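Local coordinates for MutT/nudix family protein (Streptococcus pneumoniae, PDB 4HFQ), which hydrolyses UDP-linked precursors of peptidoglycan biosynthesis as a Nudix-family UDP-X diphosphatase, at residues Leu10-Leu21 with Tyr33-Leu44; Ile114-Ala122 with Gln156-Leu166. One frame throughout, in Å; residues are numbered along the deposited sequence.

Contact 1 (Leu10-Leu21 with Tyr33-Leu44); sequences LQRMIAITDTGL and YEDLRSLLSEML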
loop_
_atom_site.group_PDB
_atom_site.type_symbol
_atom_site.label_atom_id
_atom_site.label_comp_id
_atom_site.label_asym_id
_atom_site.label_seq_id
_atom_site.Cartn_x
_atom_site.Cartn_y
_atom_site.Cartn_z
ATOM N N LEU A 10 -3.934 -11.571 -10.342
ATOM C CA LEU A 10 -2.517 -11.724 -10.651
ATOM C C LEU A 10 -1.634 -10.979 -9.645
ATOM O O LEU A 10 -0.643 -11.517 -9.125
ATOM C CB LEU A 10 -2.233 -11.265 -12.086
ATOM C CG LEU A 10 -0.790 -11.279 -12.591
ATOM C CD1 LEU A 10 -0.281 -12.696 -12.747
ATOM C CD2 LEU A 10 -0.633 -10.513 -13.902
ATOM N N GLN A 11 -1.999 -9.732 -9.394
ATOM C CA GLN A 11 -1.252 -8.875 -8.501
ATOM C C GLN A 11 -1.162 -9.544 -7.111
ATOM O O GLN A 11 -0.084 -9.609 -6.498
ATOM C CB GLN A 11 -1.980 -7.541 -8.485
ATOM C CG GLN A 11 -1.301 -6.432 -7.740
ATOM C CD GLN A 11 -2.309 -5.336 -7.464
ATOM O OE1 GLN A 11 -3.131 -5.447 -6.559
ATOM N NE2 GLN A 11 -2.266 -4.267 -8.287
ATOM N N ARG A 12 -2.265 -10.088 -6.629
ATOM C CA ARG A 12 -2.306 -10.724 -5.323
ATOM C C ARG A 12 -1.477 -12.014 -5.275
ATOM O O ARG A 12 -0.722 -12.261 -4.318
ATOM C CB ARG A 12 -3.761 -10.979 -4.905
ATOM C CG ARG A 12 -3.895 -11.628 -3.550
ATOM C CD ARG A 12 -3.410 -10.734 -2.419
ATOM N NE ARG A 12 -3.467 -11.461 -1.158
ATOM C CZ ARG A 12 -2.611 -11.307 -0.154
ATOM N NH1 ARG A 12 -1.622 -10.396 -0.198
ATOM N NH2 ARG A 12 -2.742 -12.083 0.915
ATOM N N MET A 13 -1.596 -12.840 -6.313
ATOM C CA MET A 13 -0.832 -14.090 -6.333
ATOM C C MET A 13 0.666 -13.860 -6.436
ATOM O O MET A 13 1.451 -14.584 -5.792
ATOM C CB MET A 13 -1.318 -14.975 -7.470
ATOM C CG MET A 13 -2.711 -15.496 -7.201
ATOM S SD MET A 13 -3.241 -16.858 -8.245
ATOM C CE MET A 13 -3.382 -15.984 -9.788
ATOM N N ILE A 14 1.088 -12.829 -7.166
ATOM C CA ILE A 14 2.497 -12.460 -7.172
ATOM C C ILE A 14 2.940 -12.108 -5.748
ATOM O O ILE A 14 3.975 -12.580 -5.270
ATOM C CB ILE A 14 2.782 -11.296 -8.154
ATOM C CG1 ILE A 14 2.641 -11.779 -9.607
ATOM C CG2 ILE A 14 4.167 -10.698 -7.891
ATOM C CD1 ILE A 14 2.484 -10.671 -10.629
ATOM N N ALA A 15 2.144 -11.308 -5.048
ATOM C CA ALA A 15 2.510 -10.898 -3.702
ATOM C C ALA A 15 2.607 -12.073 -2.725
ATOM O O ALA A 15 3.556 -12.147 -1.941
ATOM C CB ALA A 15 1.540 -9.844 -3.200
ATOM N N ILE A 16 1.658 -13.010 -2.774
ATOM C CA ILE A 16 1.684 -14.157 -1.882
ATOM C C ILE A 16 2.898 -15.040 -2.161
ATOM O O ILE A 16 3.604 -15.466 -1.229
ATOM C CB ILE A 16 0.384 -14.992 -1.981
ATOM C CG1 ILE A 16 -0.852 -14.170 -1.570
ATOM C CG2 ILE A 16 0.546 -16.225 -1.098
ATOM C CD1 ILE A 16 -2.188 -14.800 -1.971
ATOM N N THR A 17 3.138 -15.292 -3.442
ATOM C CA THR A 17 4.236 -16.137 -3.859
ATOM C C THR A 17 5.588 -15.541 -3.451
ATOM O O THR A 17 6.478 -16.259 -2.974
ATOM C CB THR A 17 4.135 -16.388 -5.373
ATOM O OG1 THR A 17 2.888 -17.041 -5.669
ATOM C CG2 THR A 17 5.281 -17.255 -5.833
ATOM N N ASP A 18 5.732 -14.228 -3.589
ATOM C CA ASP A 18 6.940 -13.532 -3.178
ATOM C C ASP A 18 7.128 -13.562 -1.664
ATOM O O ASP A 18 8.239 -13.752 -1.176
ATOM C CB ASP A 18 6.936 -12.127 -3.783
ATOM C CG ASP A 18 7.110 -12.179 -5.323
ATOM O OD1 ASP A 18 7.275 -13.290 -5.884
ATOM O OD2 ASP A 18 7.093 -11.135 -5.969
ATOM N N THR A 19 6.025 -13.437 -0.931
ATOM C CA THR A 19 6.071 -13.553 0.523
ATOM C C THR A 19 6.522 -14.963 0.921
ATOM O O THR A 19 7.358 -15.117 1.822
ATOM C CB THR A 19 4.696 -13.209 1.116
ATOM O OG1 THR A 19 4.340 -11.880 0.724
ATOM C CG2 THR A 19 4.704 -13.288 2.633
ATOM N N GLY A 20 6.014 -15.982 0.221
ATOM C CA GLY A 20 6.466 -17.361 0.453
ATOM C C GLY A 20 7.965 -17.512 0.203
ATOM O O GLY A 20 8.662 -18.111 1.018
ATOM N N LEU A 21 8.475 -16.945 -0.883
ATOM C CA LEU A 21 9.908 -17.069 -1.156
ATOM C C LEU A 21 10.754 -16.422 -0.080
ATOM O O LEU A 21 11.806 -16.953 0.292
ATOM C CB LEU A 21 10.235 -16.518 -2.532
ATOM C CG LEU A 21 9.716 -17.395 -3.665
ATOM C CD1 LEU A 21 9.757 -16.638 -4.989
ATOM C CD2 LEU A 21 10.500 -18.706 -3.725
ATOM N N TYR A 33 6.855 -22.338 -4.507
ATOM C CA TYR A 33 6.658 -20.931 -4.816
ATOM C C TYR A 33 7.360 -20.539 -6.114
ATOM O O TYR A 33 6.819 -19.757 -6.883
ATOM C CB TYR A 33 7.093 -20.030 -3.663
ATOM C CG TYR A 33 6.313 -20.202 -2.378
ATOM C CD1 TYR A 33 4.931 -19.947 -2.331
ATOM C CD2 TYR A 33 6.957 -20.558 -1.203
ATOM C CE1 TYR A 33 4.215 -20.088 -1.143
ATOM C CE2 TYR A 33 6.251 -20.718 -0.018
ATOM C CZ TYR A 33 4.894 -20.454 0.011
ATOM O OH TYR A 33 4.198 -20.573 1.202
ATOM N N GLU A 34 8.550 -21.087 -6.358
ATOM C CA GLU A 34 9.261 -20.771 -7.597
ATOM C C GLU A 34 8.471 -21.262 -8.812
ATOM O O GLU A 34 8.368 -20.572 -9.824
ATOM C CB GLU A 34 10.667 -21.364 -7.606
ATOM C CG GLU A 34 11.605 -20.689 -6.628
ATOM C CD GLU A 34 12.967 -21.321 -6.562
ATOM O OE1 GLU A 34 13.063 -22.555 -6.633
ATOM O OE2 GLU A 34 13.932 -20.574 -6.375
ATOM N N ASP A 35 7.917 -22.471 -8.697
ATOM C CA ASP A 35 7.111 -23.036 -9.776
ATOM C C ASP A 35 5.825 -22.233 -9.995
ATOM O O ASP A 35 5.407 -22.016 -11.125
ATOM C CB ASP A 35 6.811 -24.504 -9.489
ATOM C CG ASP A 35 8.041 -25.377 -9.609
ATOM O OD1 ASP A 35 9.051 -24.918 -10.187
ATOM O OD2 ASP A 35 7.962 -26.526 -9.113
ATOM N N LEU A 36 5.215 -21.757 -8.904
ATOM C CA LEU A 36 4.070 -20.879 -9.017
ATOM C C LEU A 36 4.441 -19.580 -9.729
ATOM O O LEU A 36 3.710 -19.119 -10.617
ATOM C CB LEU A 36 3.467 -20.598 -7.630
ATOM C CG LEU A 36 2.686 -21.774 -7.059
ATOM C CD1 LEU A 36 2.446 -21.514 -5.589
ATOM C CD2 LEU A 36 1.373 -22.018 -7.795
ATOM N N ARG A 37 5.592 -19.004 -9.377
ATOM C CA ARG A 37 6.003 -17.748 -10.010
ATOM C C ARG A 37 6.303 -17.936 -11.500
ATOM O O ARG A 37 6.053 -17.037 -12.309
ATOM C CB ARG A 37 7.182 -17.100 -9.275
ATOM C CG ARG A 37 7.131 -15.583 -9.369
ATOM C CD ARG A 37 8.361 -14.907 -8.802
ATOM N NE ARG A 37 8.063 -13.533 -8.382
ATOM C CZ ARG A 37 8.104 -12.464 -9.170
ATOM N NH1 ARG A 37 8.381 -12.570 -10.464
ATOM N NH2 ARG A 37 7.836 -11.277 -8.650
ATOM N N SER A 38 6.818 -19.108 -11.861
ATOM C CA SER A 38 7.060 -19.421 -13.272
ATOM C C SER A 38 5.732 -19.521 -14.037
ATOM O O SER A 38 5.603 -19.003 -15.140
ATOM C CB SER A 38 7.859 -20.706 -13.412
ATOM O OG SER A 38 9.158 -20.558 -12.857
ATOM N N LEU A 39 4.724 -20.140 -13.418
ATOM C CA LEU A 39 3.405 -20.207 -14.036
ATOM C C LEU A 39 2.727 -18.848 -14.138
ATOM O O LEU A 39 2.057 -18.560 -15.132
ATOM C CB LEU A 39 2.510 -21.202 -13.309
ATOM C CG LEU A 39 2.827 -22.648 -13.680
ATOM C CD1 LEU A 39 2.391 -23.559 -12.562
ATOM C CD2 LEU A 39 2.146 -23.023 -14.996
ATOM N N LEU A 40 2.879 -18.012 -13.111
ATOM C CA LEU A 40 2.309 -16.671 -13.178
ATOM C C LEU A 40 2.911 -15.903 -14.347
ATOM O O LEU A 40 2.204 -15.193 -15.042
ATOM C CB LEU A 40 2.509 -15.914 -11.862
ATOM C CG LEU A 40 1.699 -16.451 -10.682
ATOM C CD1 LEU A 40 2.192 -15.915 -9.343
ATOM C CD2 LEU A 40 0.199 -16.222 -10.813
ATOM N N SER A 41 4.214 -16.086 -14.550
ATOM C CA SER A 41 4.941 -15.443 -15.636
ATOM C C SER A 41 4.472 -15.933 -17.017
ATOM O O SER A 41 4.306 -15.138 -17.945
ATOM C CB SER A 41 6.444 -15.678 -15.450
ATOM O OG SER A 41 6.881 -15.215 -14.175
ATOM N N GLU A 42 4.236 -17.235 -17.148
ATOM C CA GLU A 42 3.735 -17.825 -18.392
ATOM C C GLU A 42 2.322 -17.356 -18.666
ATOM O O GLU A 42 1.975 -17.011 -19.795
ATOM C CB GLU A 42 3.773 -19.348 -18.323
ATOM C CG GLU A 42 5.172 -19.922 -18.359
ATOM C CD GLU A 42 5.242 -21.376 -17.936
ATOM O OE1 GLU A 42 4.210 -22.085 -17.985
ATOM O OE2 GLU A 42 6.351 -21.814 -17.563
ATOM N N MET A 43 1.503 -17.315 -17.627
ATOM C CA MET A 43 0.121 -16.909 -17.772
ATOM C C MET A 43 0.020 -15.436 -18.157
ATOM O O MET A 43 -0.760 -15.083 -19.042
ATOM C CB MET A 43 -0.661 -17.203 -16.489
ATOM C CG MET A 43 -2.120 -16.782 -16.589
ATOM S SD MET A 43 -3.035 -17.237 -15.135
ATOM C CE MET A 43 -2.441 -16.002 -14.033
ATOM N N LEU A 44 0.817 -14.588 -17.519
ATOM C CA LEU A 44 0.840 -13.175 -17.870
ATOM C C LEU A 44 1.256 -12.956 -19.324
ATOM O O LEU A 44 0.656 -12.122 -20.023
ATOM C CB LEU A 44 1.746 -12.403 -16.916
ATOM C CG LEU A 44 1.978 -10.962 -17.386
ATOM C CD1 LEU A 44 0.660 -10.198 -17.428
ATOM C CD2 LEU A 44 3.017 -10.261 -16.524
#
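Arg37 lays the NE side of its guanidinium along the carboxylate of Asp18, one nitrogen to each oxygen: Arg37 NE donates to Asp18 OD1 at 2.6 Å, and Arg37 NH2 meets Asp18 OD2 at 2.8 Å. Both oxygens use their syn lone pairs and lie in the guanidinium plane, and in the conformer described the two nearly straight bonds (174° and 176°) hold the groups coplanar. Arg37 NH1 turns instead to the carbonyl of Leu59, tying the salt bridge to helix 52-59. Further along, the Tyr33 ring lies against bare backbone: Gly20 CA stands over one face in a CH-pi contact, 3.5 Å from the ring centroid. The absence of a side chain on Gly20 admits the ring, whose OH reaches Asp29 of the second subunit. These helices form an antiparallel hairpin in the N-terminal domain, packed knobs-into-holes; the axes of 10-21 and 33-44 approach to 9.2 Å at a crossing angle of -153°. Thr17 is one knob, set among Tyr33, Leu36, Arg37 and Leu40; with CG2 anti to the backbone N, the methyl faces Tyr33 O while OG1 turns back to bond Met13 O. The other knob, Leu40, enters between Leu10, Met13, Ile14 and Thr17, its CD2 3.7 Å from Met13 CE. Leu10 and Leu40 run alongside each other, pointing opposite ways, and Leu10 CD2 meets Leu44 CD1 at 3.8 Å, those two side chains roughly perpendicular.

Contact 2 (Ile114-Ala122 with Gln156-Leu166); sequences IEEETGFKA and QFQENQEIADL
Gly119 and Gln156 join the two segments through backbone: Gln156 N donates to Gly119 O at 3.2 Å from above the carbonyl plane, and the same nitrogen lies over the centre of one face of the Phe120 ring. Beside them the Phe157 ring presents its edge to the carbonyl oxygens of Glu117 and Thr118, while Phe157 CA sits 3.1 Å from Thr118 O in a CA-H...O contact. Leu166 CD1 presses on Thr118 CB at 3.5 Å. Ile163 CG1 packs on Glu117 CB, and Asn160 ND2 makes a weak bond to Glu116 O. Two carboxylates come within 3.1 Å, Glu117 OE2 to Glu162 OE2, their planes 77° apart; both atoms are acceptors, and this is not a hydrogen bond.

Behind this shell, Asn160 OD1 accepts from backbone on opposite faces of its plane, an Asx turn to Glu162 N, widened to Ile163 N, which leaves ND2 facing the helix end. Thr118 OG1 donates to Ile114 O and accepts from Phe120 N, an ST turn carrying the chain from helix to strand, with Gly119 at positive phi. Water 3 links Glu117 O with Gln158 O. The C-terminal end of helix 106-118, the Nudix helix by its sequence, is tied to strand 93-99 by Glu117 OE1, held by Gly97 N; Ile163 and Leu166 pack on strand 81-87, and Phe120 on strand 143-153.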
loop_
_atom_site.group_PDB
_atom_site.type_symbol
_atom_site.label_atom_id
_atom_site.label_comp_id
_atom_site.label_asym_id
_atom_site.label_seq_id
_atom_site.Cartn_x
_atom_site.Cartn_y
_atom_site.Cartn_z
ATOM N N ILE A 114 8.381 18.157 -5.545
ATOM C CA ILE A 114 7.912 19.505 -5.911
ATOM C C ILE A 114 9.085 20.360 -6.428
ATOM O O ILE A 114 8.979 21.012 -7.476
ATOM C CB ILE A 114 7.248 20.217 -4.736
ATOM C CG1 ILE A 114 5.906 19.560 -4.382
ATOM C CG2 ILE A 114 7.028 21.705 -5.073
ATOM C CD1 ILE A 114 5.410 19.989 -3.015
ATOM N N GLU A 115 10.211 20.354 -5.726
ATOM C CA GLU A 115 11.321 21.220 -6.150
ATOM C C GLU A 115 11.877 20.767 -7.495
ATOM O O GLU A 115 12.134 21.595 -8.382
ATOM C CB GLU A 115 12.432 21.277 -5.098
ATOM C CG GLU A 115 13.481 22.353 -5.402
ATOM C CD GLU A 115 14.431 22.617 -4.246
ATOM O OE1 GLU A 115 14.309 21.967 -3.200
ATOM O OE2 GLU A 115 15.327 23.475 -4.387
ATOM N N GLU A 116 12.063 19.463 -7.661
ATOM C CA GLU A 116 12.640 18.908 -8.882
ATOM C C GLU A 116 11.762 19.141 -10.096
ATOM O O GLU A 116 12.264 19.418 -11.190
ATOM C CB GLU A 116 12.926 17.409 -8.713
ATOM C CG GLU A 116 14.065 17.119 -7.749
ATOM C CD GLU A 116 14.243 15.643 -7.429
ATOM O OE1 GLU A 116 13.325 14.831 -7.660
ATOM O OE2 GLU A 116 15.329 15.302 -6.931
ATOM N N GLU A 117 10.452 19.055 -9.912
ATOM C CA GLU A 117 9.505 19.150 -11.009
ATOM C C GLU A 117 9.059 20.587 -11.271
ATOM O O GLU A 117 8.987 21.006 -12.433
ATOM C CB GLU A 117 8.278 18.278 -10.709
ATOM C CG GLU A 117 8.596 16.794 -10.778
ATOM C CD GLU A 117 7.503 15.913 -10.231
ATOM O OE1 GLU A 117 6.333 16.336 -10.149
ATOM O OE2 GLU A 117 7.859 14.756 -9.880
ATOM N N THR A 118 8.746 21.334 -10.215
ATOM C CA THR A 118 8.143 22.660 -10.396
ATOM C C THR A 118 9.145 23.806 -10.327
ATOM O O THR A 118 8.833 24.914 -10.794
ATOM C CB THR A 118 7.054 22.969 -9.367
ATOM O OG1 THR A 118 7.658 23.217 -8.098
ATOM C CG2 THR A 118 6.033 21.823 -9.240
ATOM N N GLY A 119 10.305 23.568 -9.721
ATOM C CA GLY A 119 11.326 24.602 -9.539
ATOM C C GLY A 119 11.133 25.399 -8.262
ATOM O O GLY A 119 11.851 26.380 -8.032
ATOM N N PHE A 120 10.168 24.999 -7.435
ATOM C CA PHE A 120 9.854 25.740 -6.213
ATOM C C PHE A 120 10.133 24.999 -4.916
ATOM O O PHE A 120 9.897 23.786 -4.806
ATOM C CB PHE A 120 8.391 26.147 -6.211
ATOM C CG PHE A 120 8.072 27.253 -7.173
ATOM C CD1 PHE A 120 7.801 26.975 -8.504
ATOM C CD2 PHE A 120 8.043 28.574 -6.741
ATOM C CE1 PHE A 120 7.514 27.994 -9.398
ATOM C CE2 PHE A 120 7.752 29.604 -7.633
ATOM C CZ PHE A 120 7.484 29.307 -8.958
ATOM N N LYS A 121 10.635 25.739 -3.933
ATOM C CA LYS A 121 10.615 25.290 -2.543
ATOM C C LYS A 121 9.156 25.300 -2.120
ATOM O O LYS A 121 8.334 25.986 -2.733
ATOM C CB LYS A 121 11.406 26.248 -1.654
ATOM C CG LYS A 121 12.842 26.491 -2.097
ATOM C CD LYS A 121 13.773 25.359 -1.709
ATOM C CE LYS A 121 15.180 25.904 -1.531
ATOM N NZ LYS A 121 16.193 24.817 -1.523
ATOM N N ALA A 122 8.817 24.526 -1.095
ATOM C CA ALA A 122 7.429 24.432 -0.669
ATOM C C ALA A 122 7.318 24.084 0.803
ATOM O O ALA A 122 8.313 23.772 1.449
ATOM C CB ALA A 122 6.690 23.377 -1.500
ATOM N N GLN A 156 11.082 29.215 -9.287
ATOM C CA GLN A 156 10.657 29.553 -10.637
ATOM C C GLN A 156 10.535 28.273 -11.450
ATOM O O GLN A 156 11.424 27.412 -11.392
ATOM C CB GLN A 156 11.690 30.482 -11.284
ATOM C CG GLN A 156 11.295 31.006 -12.652
ATOM C CD GLN A 156 12.384 31.845 -13.279
ATOM O OE1 GLN A 156 13.491 31.363 -13.528
ATOM N NE2 GLN A 156 12.076 33.108 -13.544
ATOM N N PHE A 157 9.444 28.143 -12.203
ATOM C CA PHE A 157 9.329 26.995 -13.094
ATOM C C PHE A 157 10.255 27.131 -14.291
ATOM O O PHE A 157 10.272 28.169 -14.960
ATOM C CB PHE A 157 7.899 26.722 -13.575
ATOM C CG PHE A 157 7.826 25.601 -14.583
ATOM C CD1 PHE A 157 8.042 24.277 -14.182
ATOM C CD2 PHE A 157 7.616 25.858 -15.936
ATOM C CE1 PHE A 157 8.009 23.237 -15.096
ATOM C CE2 PHE A 157 7.594 24.822 -16.857
ATOM C CZ PHE A 157 7.791 23.507 -16.439
ATOM N N GLN A 158 11.022 26.083 -14.553
ATOM C CA GLN A 158 11.777 25.997 -15.790
ATOM C C GLN A 158 11.557 24.607 -16.351
ATOM O O GLN A 158 11.704 23.605 -15.643
ATOM C CB GLN A 158 13.272 26.251 -15.562
ATOM C CG GLN A 158 13.617 27.670 -15.110
ATOM C CD GLN A 158 15.112 27.935 -15.065
ATOM O OE1 GLN A 158 15.930 27.007 -15.090
ATOM N NE2 GLN A 158 15.480 29.210 -14.998
ATOM N N GLU A 159 11.178 24.550 -17.621
ATOM C CA GLU A 159 11.108 23.289 -18.335
ATOM C C GLU A 159 12.411 22.509 -18.123
ATOM O O GLU A 159 13.499 23.078 -18.187
ATOM C CB GLU A 159 10.867 23.551 -19.821
ATOM C CG GLU A 159 10.779 22.287 -20.646
ATOM C CD GLU A 159 10.636 22.543 -22.135
ATOM O OE1 GLU A 159 10.612 23.722 -22.562
ATOM O OE2 GLU A 159 10.556 21.552 -22.879
ATOM N N ASN A 160 12.304 21.214 -17.852
ATOM C CA ASN A 160 13.486 20.384 -17.643
ATOM C C ASN A 160 13.319 18.996 -18.260
ATOM O O ASN A 160 12.345 18.751 -18.982
ATOM C CB ASN A 160 13.888 20.330 -16.149
ATOM C CG ASN A 160 12.812 19.728 -15.254
ATOM O OD1 ASN A 160 12.124 18.779 -15.620
ATOM N ND2 ASN A 160 12.699 20.268 -14.042
ATOM N N GLN A 161 14.253 18.090 -17.985
ATOM C CA GLN A 161 14.247 16.786 -18.640
ATOM C C GLN A 161 13.032 15.943 -18.232
ATOM O O GLN A 161 12.589 15.061 -18.976
ATOM C CB GLN A 161 15.577 16.055 -18.416
ATOM C CG GLN A 161 16.661 16.509 -19.392
ATOM C CD GLN A 161 18.084 16.321 -18.884
ATOM O OE1 GLN A 161 18.328 15.649 -17.877
ATOM N NE2 GLN A 161 19.039 16.921 -19.591
ATOM N N GLU A 162 12.475 16.251 -17.065
ATOM C CA GLU A 162 11.307 15.542 -16.558
ATOM C C GLU A 162 9.971 16.193 -16.943
ATOM O O GLU A 162 9.035 15.490 -17.321
ATOM C CB GLU A 162 11.407 15.390 -15.036
ATOM C CG GLU A 162 10.250 14.603 -14.448
ATOM C CD GLU A 162 10.249 14.506 -12.930
ATOM O OE1 GLU A 162 11.142 15.070 -12.239
ATOM O OE2 GLU A 162 9.322 13.837 -12.431
ATOM N N ILE A 163 9.898 17.517 -16.822
ATOM C CA ILE A 163 8.631 18.246 -16.923
ATOM C C ILE A 163 8.634 19.245 -18.086
ATOM O O ILE A 163 9.507 20.121 -18.165
ATOM C CB ILE A 163 8.300 18.989 -15.599
ATOM C CG1 ILE A 163 8.258 18.014 -14.406
ATOM C CG2 ILE A 163 7.017 19.810 -15.720
ATOM C CD1 ILE A 163 7.154 16.972 -14.439
ATOM N N ALA A 164 7.645 19.092 -18.969
ATOM C CA ALA A 164 7.475 19.985 -20.129
ATOM C C ALA A 164 6.754 21.279 -19.783
ATOM O O ALA A 164 7.072 22.333 -20.333
ATOM C CB ALA A 164 6.727 19.268 -21.241
ATOM N N ASP A 165 5.769 21.219 -18.896
ATOM C CA ASP A 165 4.942 22.390 -18.619
ATOM C C ASP A 165 4.309 22.303 -17.244
ATOM O O ASP A 165 4.157 21.210 -16.682
ATOM C CB ASP A 165 3.864 22.555 -19.710
ATOM C CG ASP A 165 3.348 23.996 -19.843
ATOM O OD1 ASP A 165 3.892 24.921 -19.214
ATOM O OD2 ASP A 165 2.362 24.183 -20.592
ATOM N N LEU A 166 3.989 23.471 -16.705
ATOM C CA LEU A 166 3.306 23.626 -15.445
ATOM C C LEU A 166 2.288 24.729 -15.622
ATOM O O LEU A 166 2.628 25.841 -16.069
ATOM C CB LEU A 166 4.303 23.988 -14.339
ATOM C CG LEU A 166 3.754 24.235 -12.923
ATOM C CD1 LEU A 166 4.839 23.985 -11.891
ATOM C CD2 LEU A 166 3.191 25.649 -12.767
HETATM O O HOH W 1 11.083 14.412 -9.369
HETATM O O HOH W 2 13.305 16.736 -12.338
HETATM O O HOH W 3 10.980 23.093 -13.044
#

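How the contacts relate
Contact 1 and contact 2 lie in two separate parts of one chain. They come in series, the helical hairpin of helices 3-23 and 27-47 first, then the Nudix domain, where contact 2 joins helix 106-118 and strand 120-132 to the loop leading into strand 163-170. Their centres are 39 Å apart, on opposite sides of the chain's centre, their nearest atoms are about 22 Å apart, and they share no helix or strand. Contact 1 also borders the second subunit, whereas no other chain of the assembly touches contact 2. The N-terminal hairpin thus contributes to dimer assembly, while contact 2 lies beside the probable catalytic helix.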